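Local coordinates for protein AlkD2 (Streptococcus mutans, PDB 6M9M) that binds inosine-5'-monophosphate and belongs to the HEAT-like repeat family of DNA glycosylases, though its own function is not established, at residues 119-124 and 158-163. Numbering follows the deposited sequence.
Sequences NLHTRR and SEYVRK
Arg124 lies along one face of the Tyr160 ring, and its side chain can be followed across that ring atom by atom. CB starts on the same face side, 3.7 Å from Tyr160 CE2. CG, set anti to the backbone N by chi1, lies over the ring in a CH-pi contact, 3.8 Å from the centroid; the bend at chi2 (-91°) then sends CD on past Tyr160 CE2. NE comes to rest over the same face, 3.4 Å from Tyr160 CZ. Beyond it the guanidinium runs nearly parallel to the ring, the planes only 7° apart, with Tyr160 OH over one guanidinium face, offset toward the rim. NE gives its hydrogen to a water 2.9 Å away, which in turn donates to Tyr160 O, while NH2 forms a salt bridge with Glu89. Both helices, 120-129 and 159-175, belong to the HEAT-like repeat solenoid; their first turns run side by side at 6°, axes 9.0 Å apart. Nearer the N-termini the packing is mostly apolar: Leu120 CD1 touches Tyr160 CD2 (3.7 Å) and Ser158 OG and also lies over one face of the His121 ring, and Val161 CG2 meets Leu120 CB. Asn119 OD1 caps its helix by accepting from His121 N, and a second bond, from His121 ND1, fixes the imidazole's rotation. Ser158 OG caps the other helix through Val161 N. Tyr160 also approaches the nucleotide pocket, its side chain about 6 Å from the bound IMP and about 5 Å from that of Trp85.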
loop_
_atom_site.group_PDB
_atom_site.type_symbol
_atom_site.label_atom_id
_atom_site.label_comp_id
_atom_site.label_asym_id
_atom_site.label_seq_id
_atom_site.Cartn_x
_atom_site.Cartn_y
_atom_site.Cartn_z
ATOM N N ASN A 119 3.868 -12.728 -2.573
ATOM C CA ASN A 119 2.459 -12.454 -2.830
ATOM C C ASN A 119 2.364 -11.169 -3.643
ATOM O O ASN A 119 2.836 -10.117 -3.207
ATOM C CB ASN A 119 1.682 -12.359 -1.516
ATOM C CG ASN A 119 0.170 -12.280 -1.709
ATOM O OD1 ASN A 119 -0.347 -11.758 -2.698
ATOM N ND2 ASN A 119 -0.549 -12.789 -0.730
ATOM N N LEU A 120 1.770 -11.266 -4.827
ATOM C CA LEU A 120 1.606 -10.100 -5.673
ATOM C C LEU A 120 0.872 -8.969 -4.958
ATOM O O LEU A 120 1.111 -7.799 -5.258
ATOM C CB LEU A 120 0.895 -10.501 -6.968
ATOM C CG LEU A 120 -0.586 -10.918 -6.865
ATOM C CD1 LEU A 120 -1.529 -9.719 -6.974
ATOM C CD2 LEU A 120 -0.936 -11.951 -7.907
ATOM N N HIS A 121 -0.010 -9.293 -4.006
ATOM C CA HIS A 121 -0.720 -8.240 -3.288
ATOM C C HIS A 121 0.197 -7.492 -2.333
ATOM O O HIS A 121 -0.012 -6.301 -2.086
ATOM C CB HIS A 121 -1.911 -8.818 -2.535
ATOM C CG HIS A 121 -2.962 -9.396 -3.428
ATOM N ND1 HIS A 121 -3.034 -10.740 -3.706
ATOM C CD2 HIS A 121 -3.954 -8.807 -4.139
ATOM C CE1 HIS A 121 -4.038 -10.959 -4.536
ATOM N NE2 HIS A 121 -4.611 -9.804 -4.816
ATOM N N THR A 122 1.200 -8.172 -1.785
ATOM C CA THR A 122 2.191 -7.488 -0.957
ATOM C C THR A 122 3.006 -6.518 -1.801
ATOM O O THR A 122 3.221 -5.367 -1.413
ATOM C CB THR A 122 3.109 -8.529 -0.307
ATOM O OG1 THR A 122 2.325 -9.496 0.414
ATOM C CG2 THR A 122 4.120 -7.875 0.636
ATOM N N ARG A 123 3.451 -6.966 -2.977
ATOM C CA ARG A 123 4.238 -6.104 -3.852
ATOM C C ARG A 123 3.422 -4.899 -4.299
ATOM O O ARG A 123 3.919 -3.765 -4.285
ATOM C CB ARG A 123 4.713 -6.905 -5.070
ATOM C CG ARG A 123 5.567 -8.115 -4.713
ATOM C CD ARG A 123 6.344 -8.681 -5.880
ATOM N NE ARG A 123 5.543 -9.157 -6.999
ATOM C CZ ARG A 123 4.945 -10.340 -7.056
ATOM N NH1 ARG A 123 4.990 -11.170 -6.014
ATOM N NH2 ARG A 123 4.288 -10.678 -8.144
ATOM N N ARG A 124 2.153 -5.122 -4.668
ATOM C CA ARG A 124 1.310 -4.023 -5.129
ATOM C C ARG A 124 0.988 -3.062 -3.993
ATOM O O ARG A 124 0.899 -1.854 -4.213
ATOM C CB ARG A 124 0.026 -4.571 -5.766
ATOM C CG ARG A 124 -0.804 -3.549 -6.551
ATOM C CD ARG A 124 -1.846 -2.861 -5.679
ATOM N NE ARG A 124 -2.755 -2.067 -6.500
ATOM C CZ ARG A 124 -3.749 -1.322 -6.023
ATOM N NH1 ARG A 124 -3.951 -1.258 -4.719
ATOM N NH2 ARG A 124 -4.523 -0.634 -6.849
ATOM N N SER A 158 2.617 -10.197 -12.405
ATOM C CA SER A 158 1.231 -9.841 -12.126
ATOM C C SER A 158 0.836 -8.558 -12.844
ATOM O O SER A 158 1.481 -7.525 -12.676
ATOM C CB SER A 158 1.062 -9.635 -10.619
ATOM O OG SER A 158 -0.113 -8.910 -10.324
ATOM N N GLU A 159 -0.258 -8.611 -13.606
ATOM C CA GLU A 159 -0.753 -7.406 -14.269
ATOM C C GLU A 159 -1.177 -6.343 -13.258
ATOM O O GLU A 159 -0.987 -5.141 -13.483
ATOM C CB GLU A 159 -1.904 -7.726 -15.222
ATOM C CG GLU A 159 -2.322 -6.505 -16.033
ATOM C CD GLU A 159 -3.301 -6.834 -17.131
ATOM O OE1 GLU A 159 -4.089 -7.785 -16.964
ATOM O OE2 GLU A 159 -3.273 -6.143 -18.169
ATOM N N TYR A 160 -1.768 -6.769 -12.145
ATOM C CA TYR A 160 -2.163 -5.859 -11.077
ATOM C C TYR A 160 -0.964 -5.079 -10.573
ATOM O O TYR A 160 -1.026 -3.860 -10.404
ATOM C CB TYR A 160 -2.788 -6.718 -9.973
ATOM C CG TYR A 160 -3.366 -6.030 -8.740
ATOM C CD1 TYR A 160 -4.453 -5.175 -8.836
ATOM C CD2 TYR A 160 -2.903 -6.351 -7.469
ATOM C CE1 TYR A 160 -5.027 -4.605 -7.693
ATOM C CE2 TYR A 160 -3.466 -5.804 -6.340
ATOM C CZ TYR A 160 -4.524 -4.931 -6.450
ATOM O OH TYR A 160 -5.078 -4.417 -5.284
ATOM N N VAL A 161 0.142 -5.773 -10.327
ATOM C CA VAL A 161 1.375 -5.100 -9.940
ATOM C C VAL A 161 1.842 -4.162 -11.047
ATOM O O VAL A 161 2.193 -3.004 -10.795
ATOM C CB VAL A 161 2.461 -6.123 -9.561
ATOM C CG1 VAL A 161 3.782 -5.402 -9.277
ATOM C CG2 VAL A 161 2.044 -6.931 -8.328
ATOM N N ARG A 162 1.893 -4.657 -12.290
ATOM C CA ARG A 162 2.466 -3.863 -13.376
ATOM C C ARG A 162 1.715 -2.557 -13.601
ATOM O O ARG A 162 2.326 -1.542 -13.942
ATOM C CB ARG A 162 2.529 -4.659 -14.677
ATOM C CG ARG A 162 3.491 -5.826 -14.655
ATOM C CD ARG A 162 3.759 -6.380 -16.041
ATOM N NE ARG A 162 2.560 -6.819 -16.749
ATOM C CZ ARG A 162 1.996 -8.021 -16.647
ATOM N NH1 ARG A 162 2.495 -8.939 -15.838
ATOM N NH2 ARG A 162 0.919 -8.313 -17.370
ATOM N N LYS A 163 0.387 -2.559 -13.436
ATOM C CA LYS A 163 -0.357 -1.314 -13.596
ATOM C C LYS A 163 0.057 -0.300 -12.541
ATOM O O LYS A 163 0.223 0.886 -12.840
ATOM C CB LYS A 163 -1.854 -1.590 -13.535
ATOM C CG LYS A 163 -2.358 -2.321 -14.771
ATOM C CD LYS A 163 -3.846 -2.574 -14.720
ATOM C CE LYS A 163 -4.353 -3.093 -16.055
ATOM N NZ LYS A 163 -5.810 -3.376 -16.025
HETATM O O HOH W 1 -2.815 -2.034 -9.432
#